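Local structure of thiosulfate sulfurtransferase TUM1 (3UTN) at residues Pro25-Ile30 with Val142-Asn147; Val48-Thr53 with Asp114-Tyr119; Asn205-Arg210 with Phe268-Asp273. The protein accepts persulfide sulfur from NFS1 and passes it to UBA4 in the pathway that 2-thiolates the wobble uridine of tRNAs. All coordinates share one frame; numbering follows the deposited sequence.

Contact 1: residues Pro25-Ile30 with Val142-Asn147; sequences PLFDLI and VYLLNN. With DMS (dimethyl sulfoxide), chain B.
Asp28, Leu29 and Ile30 form an edge strand that runs parallel to Tyr143, Leu144 and Leu145, residue beside residue in that order. Asp28 N donates to Val142 O (2.9 Å), and Asp28 O accepts from Leu144 N (2.7 Å). Ile30 N then donates to Leu144 O (2.7 Å). Segment 25-30 thus uses alternate residues, Asp28 and Ile30, to bond the neighbouring strand. On one side of the sheet the Tyr143 ring is held between two carbon groups. Ile30 CD1 sits over one face, 4.2 Å from the ring centroid of Tyr143 in a CH-pi contact, and methyl C2 of a bound dimethyl sulfoxide lies over the opposite face, toward the rim. The sulfoxide oxygen of this probable crystallisation molecule takes the backbone N of Val142 in a nearly straight bond (2.7 Å, 168°). This strand pair closes one edge of the five-stranded parallel sheet of the first rhodanese domain, 28-30 being the outermost strand there. Phe27, Leu29 and Leu144 stand on the other side and touch Thr293 of helix 286-297, a helix of the second rhodanese domain. Phe27 CD1 lies 3.5 Å from Leu144 CB; a chi1 of 63° places CG between backbone N and carbonyl carbon, and the ring runs beside Leu144. Leu29 CD2 meets Leu144 CD2 at 3.6 Å, while Leu29 CD1 approaches the amide of Asn146, whose OD1 and ND2 bond to Asn124 and to Tyr250 O.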
loop_
_atom_site.group_PDB
_atom_site.type_symbol
_atom_site.label_atom_id
_atom_site.label_comp_id
_atom_site.label_asym_id
_atom_site.label_seq_id
_atom_site.Cartn_x
_atom_site.Cartn_y
_atom_site.Cartn_z
ATOM N N PRO A 25 11.113 5.232 -9.547
ATOM C CA PRO A 25 10.116 4.963 -8.504
ATOM C C PRO A 25 8.812 4.458 -9.099
ATOM O O PRO A 25 8.344 4.995 -10.101
ATOM C CB PRO A 25 9.899 6.335 -7.852
ATOM C CG PRO A 25 11.052 7.175 -8.285
ATOM C CD PRO A 25 11.420 6.668 -9.644
ATOM N N LEU A 26 8.239 3.421 -8.496
ATOM C CA LEU A 26 6.981 2.861 -8.986
ATOM C C LEU A 26 5.855 3.862 -8.847
ATOM O O LEU A 26 4.918 3.888 -9.639
ATOM C CB LEU A 26 6.644 1.577 -8.254
ATOM C CG LEU A 26 7.581 0.424 -8.593
ATOM C CD1 LEU A 26 6.865 -0.838 -8.192
ATOM C CD2 LEU A 26 7.923 0.389 -10.075
ATOM N N PHE A 27 5.963 4.695 -7.827
ATOM C CA PHE A 27 5.105 5.847 -7.714
ATOM C C PHE A 27 5.793 6.853 -6.832
ATOM O O PHE A 27 6.641 6.499 -6.018
ATOM C CB PHE A 27 3.736 5.469 -7.149
ATOM C CG PHE A 27 3.779 4.932 -5.756
ATOM C CD1 PHE A 27 3.632 5.778 -4.671
ATOM C CD2 PHE A 27 3.960 3.576 -5.531
ATOM C CE1 PHE A 27 3.658 5.277 -3.385
ATOM C CE2 PHE A 27 3.993 3.075 -4.252
ATOM C CZ PHE A 27 3.833 3.925 -3.177
ATOM N N ASP A 28 5.436 8.112 -7.015
ATOM C CA ASP A 28 5.949 9.159 -6.174
ATOM C C ASP A 28 4.824 9.588 -5.282
ATOM O O ASP A 28 3.664 9.574 -5.681
ATOM C CB ASP A 28 6.407 10.352 -7.008
ATOM C CG ASP A 28 7.677 10.073 -7.780
ATOM O OD1 ASP A 28 8.314 9.038 -7.515
ATOM O OD2 ASP A 28 8.039 10.893 -8.652
ATOM N N LEU A 29 5.169 9.978 -4.068
ATOM C CA LEU A 29 4.215 10.689 -3.259
ATOM C C LEU A 29 3.989 12.003 -3.956
ATOM O O LEU A 29 4.869 12.528 -4.642
ATOM C CB LEU A 29 4.747 10.943 -1.857
ATOM C CG LEU A 29 5.057 9.752 -0.961
ATOM C CD1 LEU A 29 4.766 10.180 0.458
ATOM C CD2 LEU A 29 4.239 8.526 -1.322
ATOM N N ILE A 30 2.791 12.526 -3.802
ATOM C CA ILE A 30 2.521 13.847 -4.294
ATOM C C ILE A 30 1.668 14.516 -3.246
ATOM O O ILE A 30 0.695 13.940 -2.753
ATOM C CB ILE A 30 1.869 13.823 -5.692
ATOM C CG1 ILE A 30 1.899 15.215 -6.320
ATOM C CG2 ILE A 30 0.472 13.234 -5.641
ATOM C CD1 ILE A 30 1.552 15.220 -7.785
ATOM N N VAL A 142 2.578 7.256 -11.663
ATOM C CA VAL A 142 1.721 6.975 -10.556
ATOM C C VAL A 142 2.185 7.827 -9.410
ATOM O O VAL A 142 3.365 7.862 -9.057
ATOM C CB VAL A 142 1.749 5.499 -10.136
ATOM C CG1 VAL A 142 0.728 5.255 -9.033
ATOM C CG2 VAL A 142 1.460 4.597 -11.324
ATOM N N TYR A 143 1.229 8.525 -8.839
ATOM C CA TYR A 143 1.494 9.281 -7.663
ATOM C C TYR A 143 0.609 8.770 -6.589
ATOM O O TYR A 143 -0.484 8.266 -6.841
ATOM C CB TYR A 143 1.230 10.746 -7.913
ATOM C CG TYR A 143 2.226 11.345 -8.856
ATOM C CD1 TYR A 143 3.418 11.879 -8.386
ATOM C CD2 TYR A 143 1.984 11.363 -10.223
ATOM C CE1 TYR A 143 4.342 12.434 -9.250
ATOM C CE2 TYR A 143 2.900 11.916 -11.096
ATOM C CZ TYR A 143 4.075 12.450 -10.602
ATOM O OH TYR A 143 4.986 12.990 -11.472
ATOM N N LEU A 144 1.114 8.874 -5.381
ATOM C CA LEU A 144 0.323 8.596 -4.241
ATOM C C LEU A 144 0.091 9.951 -3.663
ATOM O O LEU A 144 1.030 10.610 -3.223
ATOM C CB LEU A 144 1.096 7.734 -3.265
ATOM C CG LEU A 144 0.332 7.447 -1.988
ATOM C CD1 LEU A 144 -0.955 6.733 -2.350
ATOM C CD2 LEU A 144 1.195 6.617 -1.066
ATOM N N LEU A 145 -1.158 10.387 -3.703
ATOM C CA LEU A 145 -1.478 11.651 -3.107
ATOM C C LEU A 145 -1.190 11.508 -1.642
ATOM O O LEU A 145 -1.613 10.546 -1.000
ATOM C CB LEU A 145 -2.931 12.033 -3.325
ATOM C CG LEU A 145 -3.282 13.385 -2.702
ATOM C CD1 LEU A 145 -2.625 14.524 -3.461
ATOM C CD2 LEU A 145 -4.780 13.542 -2.690
ATOM N N ASN A 146 -0.451 12.467 -1.118
ATOM C CA ASN A 146 -0.099 12.434 0.265
ATOM C C ASN A 146 -0.624 13.639 1.038
ATOM O O ASN A 146 0.065 14.629 1.189
ATOM C CB ASN A 146 1.405 12.312 0.430
ATOM C CG ASN A 146 1.788 12.094 1.858
ATOM O OD1 ASN A 146 1.056 11.444 2.607
ATOM N ND2 ASN A 146 2.921 12.657 2.264
ATOM N N ASN A 147 -1.855 13.564 1.508
ATOM C CA ASN A 147 -2.776 12.500 1.174
ATOM C C ASN A 147 -4.114 13.172 1.016
ATOM O O ASN A 147 -4.211 14.396 1.117
ATOM C CB ASN A 147 -2.822 11.428 2.263
ATOM C CG ASN A 147 -3.160 11.987 3.632
ATOM O OD1 ASN A 147 -3.587 13.131 3.769
ATOM N ND2 ASN A 147 -2.971 11.175 4.654
HETATM S S DMS B . 6.081 7.910 -10.627
HETATM O O DMS B . 5.265 7.078 -11.533
HETATM C C1 DMS B . 7.655 8.040 -11.285
HETATM C C2 DMS B . 5.602 9.527 -10.824
#

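Contact 2: residues Val48-Thr53 with Asp114-Tyr119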
loop_
_atom_site.group_PDB
_atom_site.type_symbol
_atom_site.label_atom_id
_atom_site.label_comp_id
_atom_site.label_asym_id
_atom_site.label_seq_id
_atom_site.Cartn_x
_atom_site.Cartn_y
_atom_site.Cartn_z
ATOM N N VAL A 48 -5.434 11.221 -13.646
ATOM C CA VAL A 48 -6.554 10.472 -13.164
ATOM C C VAL A 48 -6.263 10.206 -11.715
ATOM O O VAL A 48 -5.422 9.372 -11.392
ATOM C CB VAL A 48 -6.738 9.161 -13.941
ATOM C CG1 VAL A 48 -7.902 8.374 -13.359
ATOM C CG2 VAL A 48 -6.964 9.454 -15.411
ATOM N N PRO A 49 -6.918 10.971 -10.835
ATOM C CA PRO A 49 -6.823 10.650 -9.439
ATOM C C PRO A 49 -7.479 9.310 -9.274
ATOM O O PRO A 49 -8.409 8.970 -9.998
ATOM C CB PRO A 49 -7.648 11.740 -8.768
ATOM C CG PRO A 49 -7.661 12.854 -9.748
ATOM C CD PRO A 49 -7.753 12.157 -11.064
ATOM N N VAL A 50 -6.948 8.527 -8.361
ATOM C CA VAL A 50 -7.417 7.189 -8.196
ATOM C C VAL A 50 -7.753 7.089 -6.740
ATOM O O VAL A 50 -6.880 7.100 -5.891
ATOM C CB VAL A 50 -6.339 6.171 -8.578
ATOM C CG1 VAL A 50 -6.854 4.760 -8.365
ATOM C CG2 VAL A 50 -5.927 6.368 -10.025
ATOM N N ASP A 51 -9.041 7.029 -6.466
ATOM C CA ASP A 51 -9.503 6.784 -5.135
ATOM C C ASP A 51 -9.390 5.289 -4.902
ATOM O O ASP A 51 -10.103 4.489 -5.504
ATOM C CB ASP A 51 -10.936 7.265 -4.986
ATOM C CG ASP A 51 -11.462 7.084 -3.589
ATOM O OD1 ASP A 51 -10.706 6.608 -2.721
ATOM O OD2 ASP A 51 -12.637 7.415 -3.366
ATOM N N ALA A 52 -8.464 4.924 -4.029
ATOM C CA ALA A 52 -8.225 3.535 -3.706
ATOM C C ALA A 52 -8.781 3.253 -2.335
ATOM O O ALA A 52 -8.396 2.288 -1.676
ATOM C CB ALA A 52 -6.745 3.242 -3.747
ATOM N N THR A 53 -9.704 4.102 -1.912
ATOM C CA THR A 53 -10.261 3.989 -0.590
ATOM C C THR A 53 -10.737 2.583 -0.380
ATOM O O THR A 53 -11.435 1.995 -1.205
ATOM C CB THR A 53 -11.401 4.971 -0.352
ATOM O OG1 THR A 53 -10.873 6.292 -0.396
ATOM C CG2 THR A 53 -12.013 4.745 1.006
ATOM N N ASP A 114 -1.913 7.847 -18.471
ATOM C CA ASP A 114 -2.513 8.560 -17.359
ATOM C C ASP A 114 -1.516 8.757 -16.254
ATOM O O ASP A 114 -0.788 7.846 -15.889
ATOM C CB ASP A 114 -3.697 7.798 -16.789
ATOM C CG ASP A 114 -4.893 7.839 -17.684
ATOM O OD1 ASP A 114 -4.948 8.702 -18.580
ATOM O OD2 ASP A 114 -5.798 7.016 -17.473
ATOM N N ILE A 115 -1.480 9.964 -15.724
ATOM C CA ILE A 115 -0.843 10.163 -14.448
ATOM C C ILE A 115 -1.891 9.737 -13.432
ATOM O O ILE A 115 -2.950 10.351 -13.316
ATOM C CB ILE A 115 -0.453 11.622 -14.228
ATOM C CG1 ILE A 115 0.639 12.034 -15.214
ATOM C CG2 ILE A 115 0.002 11.814 -12.796
ATOM C CD1 ILE A 115 0.948 13.514 -15.203
ATOM N N LEU A 116 -1.610 8.654 -12.732
ATOM C CA LEU A 116 -2.534 8.187 -11.737
ATOM C C LEU A 116 -2.118 8.778 -10.430
ATOM O O LEU A 116 -0.965 8.695 -10.031
ATOM C CB LEU A 116 -2.569 6.668 -11.670
ATOM C CG LEU A 116 -3.005 6.030 -12.989
ATOM C CD1 LEU A 116 -2.940 4.522 -12.867
ATOM C CD2 LEU A 116 -4.396 6.479 -13.409
ATOM N N VAL A 117 -3.054 9.436 -9.787
ATOM C CA VAL A 117 -2.756 10.000 -8.506
ATOM C C VAL A 117 -3.649 9.303 -7.521
ATOM O O VAL A 117 -4.845 9.541 -7.448
ATOM C CB VAL A 117 -2.918 11.517 -8.472
ATOM C CG1 VAL A 117 -2.611 12.010 -7.071
ATOM C CG2 VAL A 117 -1.985 12.163 -9.493
ATOM N N VAL A 118 -3.037 8.421 -6.761
ATOM C CA VAL A 118 -3.787 7.551 -5.920
ATOM C C VAL A 118 -3.992 8.230 -4.600
ATOM O O VAL A 118 -3.105 8.884 -4.073
ATOM C CB VAL A 118 -3.057 6.235 -5.700
ATOM C CG1 VAL A 118 -3.923 5.318 -4.863
ATOM C CG2 VAL A 118 -2.748 5.601 -7.042
ATOM N N TYR A 119 -5.182 8.064 -4.069
ATOM C CA TYR A 119 -5.440 8.536 -2.748
ATOM C C TYR A 119 -6.455 7.605 -2.164
ATOM O O TYR A 119 -6.992 6.737 -2.847
ATOM C CB TYR A 119 -5.963 9.964 -2.793
ATOM C CG TYR A 119 -7.270 10.142 -3.517
ATOM C CD1 TYR A 119 -7.322 10.217 -4.909
ATOM C CD2 TYR A 119 -8.456 10.240 -2.809
ATOM C CE1 TYR A 119 -8.526 10.390 -5.564
ATOM C CE2 TYR A 119 -9.657 10.425 -3.450
ATOM C CZ TYR A 119 -9.686 10.501 -4.822
ATOM O OH TYR A 119 -10.886 10.680 -5.438
#
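Tyr119 lays its ring against Asp51 and Pro49 where two inner strands, 47-51 and 115-119, run parallel in the sheet of the first rhodanese domain. Asp51 CA stands over one ring face, 3.8 Å from the Tyr119 centroid and only 15° off the normal, a CH-pi contact. Beyond it the Asp51 carboxylate is turned nearly parallel to the ring, the two planes 16° apart. Pro49 CB comes instead to the ring edge, 3.6 Å from Tyr119 CE1. A chi1 of 62°, with CG lodged between backbone N and carbonyl carbon, folds Tyr119 across the neighbouring strand, so that its ring spans Pro49 to Asp51. At the far end the hydroxyl bonds to Ser76 OG and Ile73 N, which probably helps hold the ring in this pose. An alanine at Tyr119 is likely to leave Asp51 and Pro49 without their aromatic cover and Ser76 and Ile73 without the hydroxyl that pairs with them. On the opposite side of the sheet Val48, Val50, Leu116 and Val118 pack against one another. Leu116 CD2 lies beside Val48 CB (3.6 Å) and also meets Val50 CG2, where the two side chains cross at a slant; helix 127-136 covers Leu116 and Val118. Val48 CG2 lies against the carboxylate of Asp114, itself paired with Arg46 and Gln111 N. The backbones alternate donors and acceptors: Val48 N to Ile115 O (2.7 Å), Val117 N to Val48 O (2.9 Å), Tyr119 N to Val50 O. At the strand's last residue, Asp51 OD1 accepts from Thr53 N at 2.8 Å, closing an Asx turn.

Contact 3: residues Asn205-Arg210 with Phe268-Asp273; sequences NAFDAR and FHCTLD
Asn205 and Phe207, on strand 205-208 of the second rhodanese domain, receive the loop of a beta-alpha-beta crossover: after strand 234-236 the chain runs through helix 255-267, whose end is closed by a Schellman motif at His269, and 268-273 leads on to strand 278-281 on the other side of 205-208. Asn205 grips the loop with both ends of its amide. OD1 accepts from Asp273 N at a short 2.5 Å, the donor lying above the plane of the amide carbonyl, and ND2 gives a straighter bond to Asp273 O (2.7 Å, 166°), close to its own amide plane. With CG beside the backbone N (chi1 -51°), the amide reaches across to the loop backbone. ND2 also bonds to Thr278 OG1, at the start of the neighbouring strand 278-281. A water donates to Asn205 OD1 and is hydrogen-bonded to Thr271 OG1 (2.7 Å), adding a bridge between strand and loop. Phe207 supplies the apolar half. Its CE1 meets Cys270 CB edge-on at 4.0 Å, its CE2 lies 3.5 Å from Leu272 CD1, and its CZ comes to 3.1 Å from Thr271 O. The Leu272 side chain runs roughly perpendicular to that of Phe207 and, like it, packs on Leu265 of helix 255-267 and on Leu295 of helix 286-297. The pairing of one amide with the N-H and C=O of a single residue imitates a strand partner, which probably fixes this point of the loop against the strand although the loop forms no strand itself.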
loop_
_atom_site.group_PDB
_atom_site.type_symbol
_atom_site.label_atom_id
_atom_site.label_comp_id
_atom_site.label_asym_id
_atom_site.label_seq_id
_atom_site.Cartn_x
_atom_site.Cartn_y
_atom_site.Cartn_z
ATOM N N ASN A 205 15.845 -6.373 6.190
ATOM C CA ASN A 205 15.010 -5.703 7.143
ATOM C C ASN A 205 13.629 -6.200 6.805
ATOM O O ASN A 205 13.134 -5.985 5.705
ATOM C CB ASN A 205 15.091 -4.205 6.941
ATOM C CG ASN A 205 16.514 -3.717 6.907
ATOM O OD1 ASN A 205 17.245 -3.886 7.873
ATOM N ND2 ASN A 205 16.920 -3.138 5.786
ATOM N N ALA A 206 13.026 -6.924 7.724
ATOM C CA ALA A 206 11.723 -7.462 7.442
ATOM C C ALA A 206 10.780 -6.824 8.422
ATOM O O ALA A 206 10.862 -7.046 9.624
ATOM C CB ALA A 206 11.724 -8.973 7.544
ATOM N N PHE A 207 9.913 -5.977 7.899
ATOM C CA PHE A 207 9.011 -5.243 8.747
ATOM C C PHE A 207 7.604 -5.682 8.542
ATOM O O PHE A 207 7.159 -5.942 7.429
ATOM C CB PHE A 207 9.124 -3.755 8.506
ATOM C CG PHE A 207 10.472 -3.219 8.810
ATOM C CD1 PHE A 207 10.906 -3.107 10.122
ATOM C CD2 PHE A 207 11.317 -2.847 7.784
ATOM C CE1 PHE A 207 12.171 -2.624 10.405
ATOM C CE2 PHE A 207 12.576 -2.354 8.059
ATOM C CZ PHE A 207 13.004 -2.242 9.370
ATOM N N ASP A 208 6.906 -5.742 9.654
ATOM C CA ASP A 208 5.536 -6.110 9.636
ATOM C C ASP A 208 4.760 -4.875 10.021
ATOM O O ASP A 208 4.991 -4.292 11.076
ATOM C CB ASP A 208 5.306 -7.251 10.606
ATOM C CG ASP A 208 4.007 -7.926 10.368
ATOM O OD1 ASP A 208 2.989 -7.217 10.342
ATOM O OD2 ASP A 208 4.001 -9.157 10.194
ATOM N N ALA A 209 3.857 -4.465 9.138
ATOM C CA ALA A 209 3.113 -3.222 9.313
ATOM C C ALA A 209 1.948 -3.366 10.270
ATOM O O ALA A 209 1.278 -2.383 10.578
ATOM C CB ALA A 209 2.628 -2.707 7.977
ATOM N N ARG A 210 1.697 -4.587 10.732
ATOM C CA ARG A 210 0.610 -4.815 11.669
ATOM C C ARG A 210 0.934 -4.146 12.981
ATOM O O ARG A 210 2.076 -3.769 13.225
ATOM C CB ARG A 210 0.387 -6.295 11.905
ATOM C CG ARG A 210 -0.157 -7.029 10.700
ATOM C CD ARG A 210 -0.148 -8.516 10.978
ATOM N NE ARG A 210 1.206 -8.994 11.212
ATOM C CZ ARG A 210 1.519 -9.937 12.089
ATOM N NH1 ARG A 210 0.574 -10.503 12.831
ATOM N NH2 ARG A 210 2.782 -10.305 12.227
ATOM N N PHE A 268 9.682 0.906 18.306
ATOM C CA PHE A 268 9.390 -0.509 18.170
ATOM C C PHE A 268 10.645 -1.353 18.238
ATOM O O PHE A 268 10.627 -2.534 17.890
ATOM C CB PHE A 268 8.571 -0.758 16.901
ATOM C CG PHE A 268 7.223 -0.112 16.949
ATOM C CD1 PHE A 268 6.176 -0.720 17.631
ATOM C CD2 PHE A 268 7.011 1.130 16.367
ATOM C CE1 PHE A 268 4.933 -0.113 17.709
ATOM C CE2 PHE A 268 5.773 1.741 16.440
ATOM C CZ PHE A 268 4.732 1.120 17.113
ATOM N N HIS A 269 11.723 -0.737 18.722
ATOM C CA HIS A 269 13.018 -1.395 18.890
ATOM C C HIS A 269 13.333 -2.199 17.674
ATOM O O HIS A 269 13.510 -3.416 17.729
ATOM C CB HIS A 269 13.043 -2.237 20.161
ATOM C CG HIS A 269 12.687 -1.458 21.399
ATOM N ND1 HIS A 269 11.434 -1.410 21.886
ATOM C CD2 HIS A 269 13.467 -0.663 22.236
ATOM C CE1 HIS A 269 11.410 -0.633 22.984
ATOM N NE2 HIS A 269 12.657 -0.176 23.199
ATOM N N CYS A 270 13.375 -1.500 16.551
ATOM C CA CYS A 270 13.623 -2.115 15.269
ATOM C C CYS A 270 14.930 -1.646 14.705
ATOM O O CYS A 270 15.403 -0.552 15.006
ATOM C CB CYS A 270 12.516 -1.761 14.289
ATOM S SG CYS A 270 10.971 -2.561 14.707
ATOM N N THR A 271 15.503 -2.497 13.873
ATOM C CA THR A 271 16.685 -2.152 13.134
ATOM C C THR A 271 16.282 -2.053 11.679
ATOM O O THR A 271 15.505 -2.868 11.167
ATOM C CB THR A 271 17.783 -3.216 13.286
ATOM O OG1 THR A 271 17.281 -4.482 12.840
ATOM C CG2 THR A 271 18.225 -3.326 14.741
ATOM N N LEU A 272 16.785 -1.023 11.028
ATOM C CA LEU A 272 16.727 -0.972 9.598
ATOM C C LEU A 272 18.161 -0.843 9.141
ATOM O O LEU A 272 18.769 0.220 9.241
ATOM C CB LEU A 272 15.877 0.193 9.114
ATOM C CG LEU A 272 15.287 -0.044 7.726
ATOM C CD1 LEU A 272 14.037 0.798 7.560
ATOM C CD2 LEU A 272 16.302 0.248 6.632
ATOM N N ASP A 273 18.699 -1.958 8.676
ATOM C CA ASP A 273 20.059 -2.009 8.197
ATOM C C ASP A 273 20.054 -1.473 6.778
ATOM O O ASP A 273 19.411 -2.056 5.902
ATOM C CB ASP A 273 20.563 -3.448 8.244
ATOM C CG ASP A 273 22.053 -3.558 8.025
ATOM O OD1 ASP A 273 22.630 -2.705 7.319
ATOM O OD2 ASP A 273 22.648 -4.519 8.554
HETATM O O HOH W 1 17.030 -5.142 10.254
#

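How the contacts relate
Contacts 1 and 2 are neighbouring strand pairs of one sheet, their centres 9 Å apart, and contact 2 is nested along the chain inside the loop closed by contact 1. Strands 141-145 and 115-119 are neighbours: Tyr143 N lies 2.5 Å from Leu116 O, probably a hydrogen bond, and Tyr143 CD2 packs on Ile115 CG2. Contact 3 belongs to the second rhodanese domain, centred about 22 Å from contact 1 and 28 Å from contact 2, touching neither. Helix 286-297 touches side chains of both contact 1 and contact 3. The side chain of Phe207 is about 9 Å from that of Cys282, the persulfide-forming cysteine.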